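Local coordinates for DUF3863 domain-containing protein (Parabacteroides distasonis, PDB 3LM3) that is of unknown function but is probably a glycoside hydrolase or carbohydrate deacetylase, at residues 118-123 with 151-156. Residues are numbered along the deposited sequence; the frame is centred on the assembly and turned at random.
Sequences LPRERV and FLSADN
Arg120, in the first turn of helix 120-138, reaches across the N-terminal end of helix 154-163. Its chain runs extended from CG to NE; Arg120 CG lies 3.6 Å from Ser153 OG, and Arg120 CD 4.0 Å from Asp155 CB. Water 1 sits at the guanidinium edge, in its plane, and accepts from both Arg120 NE and the backbone N of Asp155, tying the side chain to the first turn of the second helix. In the conformer given here Asp155 is not paired with Arg120: Arg120 NE stands 5.5 Å from Asp155 OD2, the guanidinium and carboxylate planes are 57° apart, and the carboxylate has a salt bridge to Arg158 and a hydrogen bond with Asn124. The far end of the guanidinium goes to Glu396 and Asp399.

One turn on, Val123 meets Asn156 nearly at a right angle. With CG1 anti to the backbone N (chi1 178°), Val123 CG1 lies 3.5 Å from Asn156 OD1 and also against Leu152 CD2. Ser153 and Asn156 form a capping box: Ser153 N donates to Asn156 OD1 at 2.9 Å, almost straight but from above the carbonyl plane, while Ser153 OG takes the more bent bond from Asn156 N. Replacing Asn156 by alanine is likely to leave Ser153 N without this acceptor, open a gap beside Val123 and cost Asn124 OD1 its amide donor.

The contact thus brings together the starts of two helices in sequence order, 120-138 and 154-163, separated along the chain by strand 146-148; Leu152 continues the packing onto strand 168-172, and the loops carrying Glu396 and Trp409 lie against Arg120 and Ser153.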
ATOM      1  N   LEU A 118       8.840  -9.395 -15.320  1.00  7.80           N
ATOM      2  CA  LEU A 118      10.201  -9.898 -15.215  1.00  7.71           C
ATOM      3  C   LEU A 118      10.141 -11.248 -14.539  1.00  7.71           C
ATOM      4  O   LEU A 118       9.319 -11.437 -13.628  1.00  9.03           O
ATOM      5  CB  LEU A 118      11.058  -8.960 -14.381  1.00 10.52           C
ATOM      6  CG  LEU A 118      11.110  -7.482 -14.807  1.00  8.44           C
ATOM      7  CD1 LEU A 118      11.811  -6.650 -13.721  1.00  9.95           C
ATOM      8  CD2 LEU A 118      11.732  -7.277 -16.181  1.00 11.73           C
ATOM      9  N   PRO A 119      10.989 -12.199 -14.976  1.00  8.17           N
ATOM     10  CA  PRO A 119      11.073 -13.456 -14.272  1.00  8.70           C
ATOM     11  C   PRO A 119      11.497 -13.250 -12.818  1.00  8.75           C
ATOM     12  O   PRO A 119      12.238 -12.313 -12.490  1.00  8.23           O
ATOM     13  CB  PRO A 119      12.139 -14.241 -15.040  1.00 10.87           C
ATOM     14  CG  PRO A 119      12.507 -13.460 -16.209  1.00 12.98           C
ATOM     15  CD  PRO A 119      11.892 -12.114 -16.131  1.00  9.76           C
ATOM     16  N   ARG A 120      11.050 -14.150 -11.962  1.00  8.36           N
ATOM     17  CA  ARG A 120      11.370 -14.079 -10.528  1.00  7.48           C
ATOM     18  C   ARG A 120      12.863 -13.915 -10.278  1.00  7.11           C
ATOM     19  O   ARG A 120      13.256 -13.065  -9.473  1.00  8.39           O
ATOM     20  CB  ARG A 120      10.814 -15.330  -9.820  1.00  7.69           C
ATOM     21  CG  ARG A 120       9.308 -15.374  -9.734  1.00  8.02           C
ATOM     22  CD  ARG A 120       8.799 -16.748  -9.414  1.00  8.72           C
ATOM     23  NE  ARG A 120       7.368 -16.709  -9.120  1.00  8.33           N
ATOM     24  CZ  ARG A 120       6.383 -16.740 -10.019  1.00  8.64           C
ATOM     25  NH1 ARG A 120       6.629 -16.811 -11.333  1.00  8.71           N
ATOM     26  NH2 ARG A 120       5.139 -16.645  -9.612  1.00 10.54           N
ATOM     27  N   GLU A 121      13.687 -14.704 -10.960  1.00  8.43           N
ATOM     28  CA  GLU A 121      15.133 -14.661 -10.741  1.00  8.50           C
ATOM     29  C   GLU A 121      15.718 -13.309 -11.119  1.00  7.48           C
ATOM     30  O   GLU A 121      16.672 -12.858 -10.489  1.00  8.41           O
ATOM     31  CB  GLU A 121      15.857 -15.767 -11.524  1.00 10.93           C
ATOM     32  CG  GLU A 121      15.609 -17.177 -11.002  1.00 18.96           C
ATOM     33  N   ARG A 122      15.169 -12.666 -12.147  1.00  7.32           N
ATOM     34  CA  ARG A 122      15.622 -11.346 -12.548  1.00  7.99           C
ATOM     35  C   ARG A 122      15.254 -10.275 -11.515  1.00  7.86           C
ATOM     36  O   ARG A 122      16.071  -9.411 -11.204  1.00  7.59           O
ATOM     37  CB  ARG A 122      15.062 -10.980 -13.926  1.00  6.29           C
ATOM     38  CG  ARG A 122      15.450  -9.560 -14.357  1.00  8.07           C
ATOM     39  CD  ARG A 122      15.183  -9.357 -15.818  1.00  8.11           C
ATOM     40  NE  ARG A 122      15.491  -7.995 -16.204  1.00  7.93           N
ATOM     41  CZ  ARG A 122      15.336  -7.517 -17.436  1.00  9.43           C
ATOM     42  NH1 ARG A 122      14.868  -8.302 -18.402  1.00 10.96           N
ATOM     43  NH2 ARG A 122      15.681  -6.271 -17.710  1.00  8.97           N
ATOM     44  N   VAL A 123      14.011 -10.304 -11.020  1.00  6.54           N
ATOM     45  CA  VAL A 123      13.633  -9.402  -9.958  1.00  5.56           C
ATOM     46  C   VAL A 123      14.584  -9.573  -8.785  1.00  6.60           C
ATOM     47  O   VAL A 123      15.078  -8.579  -8.245  1.00  7.19           O
ATOM     48  CB  VAL A 123      12.169  -9.576  -9.528  1.00  6.99           C
ATOM     49  CG1 VAL A 123      11.813  -8.645  -8.362  1.00  7.26           C
ATOM     50  CG2 VAL A 123      11.194  -9.351 -10.717  1.00  9.65           C
ATOM     51  N   PHE A 151       4.055  -4.926  -7.216  0.70  7.89           N
ATOM     52  CA  PHE A 151       3.900  -6.298  -7.643  0.70  8.00           C
ATOM     53  C   PHE A 151       5.229  -7.035  -7.359  1.00  8.41           C
ATOM     54  O   PHE A 151       6.039  -7.054  -8.302  1.00 11.11           O
ATOM     55  CB  PHE A 151       3.454  -6.368  -9.134  0.70  7.24           C
ATOM     56  CG  PHE A 151       1.995  -6.008  -9.343  0.70  5.08           C
ATOM     57  CD1 PHE A 151       1.577  -4.693  -9.261  0.70  8.72           C
ATOM     58  CD2 PHE A 151       1.034  -6.984  -9.494  0.70  7.95           C
ATOM     59  CE1 PHE A 151       0.224  -4.350  -9.428  0.70 13.39           C
ATOM     60  CE2 PHE A 151      -0.311  -6.643  -9.668  0.70  9.25           C
ATOM     61  CZ  PHE A 151      -0.705  -5.338  -9.627  0.70 11.14           C
ATOM     62  N   LEU A 152       5.399  -7.640  -6.199  0.50  9.98           N
ATOM     63  CA  LEU A 152       6.428  -8.685  -6.025  0.50  9.54           C
ATOM     64  C   LEU A 152       5.713 -10.043  -5.988  0.50 10.27           C
ATOM     65  O   LEU A 152       4.499 -10.120  -5.764  0.50  9.07           O
ATOM     66  CB  LEU A 152       7.257  -8.477  -4.754  0.50  9.01           C
ATOM     67  CG  LEU A 152       8.053  -7.160  -4.661  0.50  5.80           C
ATOM     68  CD1 LEU A 152       8.874  -7.068  -3.360  0.50  8.63           C
ATOM     69  CD2 LEU A 152       8.974  -6.952  -5.878  0.50  8.52           C
ATOM     70  N   SER A 153       6.448 -11.102  -6.285  1.00  8.27           N
ATOM     71  CA  SER A 153       5.969 -12.461  -6.069  1.00  7.87           C
ATOM     72  C   SER A 153       6.385 -12.980  -4.691  1.00  7.08           C
ATOM     73  O   SER A 153       7.307 -12.465  -4.020  1.00  7.46           O
ATOM     74  CB  SER A 153       6.543 -13.401  -7.130  1.00  9.08           C
ATOM     75  OG  SER A 153       7.959 -13.481  -7.024  1.00  9.02           O
ATOM     76  N   ALA A 154       5.763 -14.065  -4.279  1.00  7.36           N
ATOM     77  CA  ALA A 154       6.152 -14.736  -3.045  1.00  6.67           C
ATOM     78  C   ALA A 154       7.641 -15.075  -3.059  1.00  7.34           C
ATOM     79  O   ALA A 154       8.343 -14.936  -2.038  1.00  8.86           O
ATOM     80  CB  ALA A 154       5.303 -15.997  -2.824  1.00  8.63           C
ATOM     81  N   ASP A 155       8.136 -15.527  -4.202  1.00  7.52           N
ATOM     82  CA  ASP A 155       9.543 -15.882  -4.270  0.70  7.38           C
ATOM     83  C   ASP A 155      10.464 -14.683  -4.044  1.00  7.95           C
ATOM     84  O   ASP A 155      11.552 -14.798  -3.453  1.00  8.94           O
ATOM     85  CB  ASP A 155       9.879 -16.534  -5.609  0.70  7.23           C
ATOM     86  CG  ASP A 155      11.299 -16.983  -5.672  0.70 12.53           C
ATOM     87  OD1 ASP A 155      11.604 -17.975  -4.999  0.70 12.30           O
ATOM     88  OD2 ASP A 155      12.109 -16.329  -6.353  0.70 12.00           O
ATOM     89  N   ASN A 156      10.042 -13.506  -4.501  1.00  7.05           N
ATOM     90  CA  ASN A 156      10.827 -12.299  -4.288  1.00  6.13           C
ATOM     91  C   ASN A 156      10.905 -11.970  -2.779  1.00  7.40           C
ATOM     92  O   ASN A 156      11.917 -11.494  -2.271  1.00  7.12           O
ATOM     93  CB  ASN A 156      10.225 -11.095  -5.011  1.00  6.89           C
ATOM     94  CG  ASN A 156      10.110 -11.231  -6.513  1.00  7.72           C
ATOM     95  OD1 ASN A 156       9.204 -10.612  -7.096  1.00  8.30           O
ATOM     96  ND2 ASN A 156      11.016 -11.951  -7.161  1.00  7.62           N
TER
HETATM   97  O   HOH W   1       6.693 -16.926  -6.278  1.00  9.49           O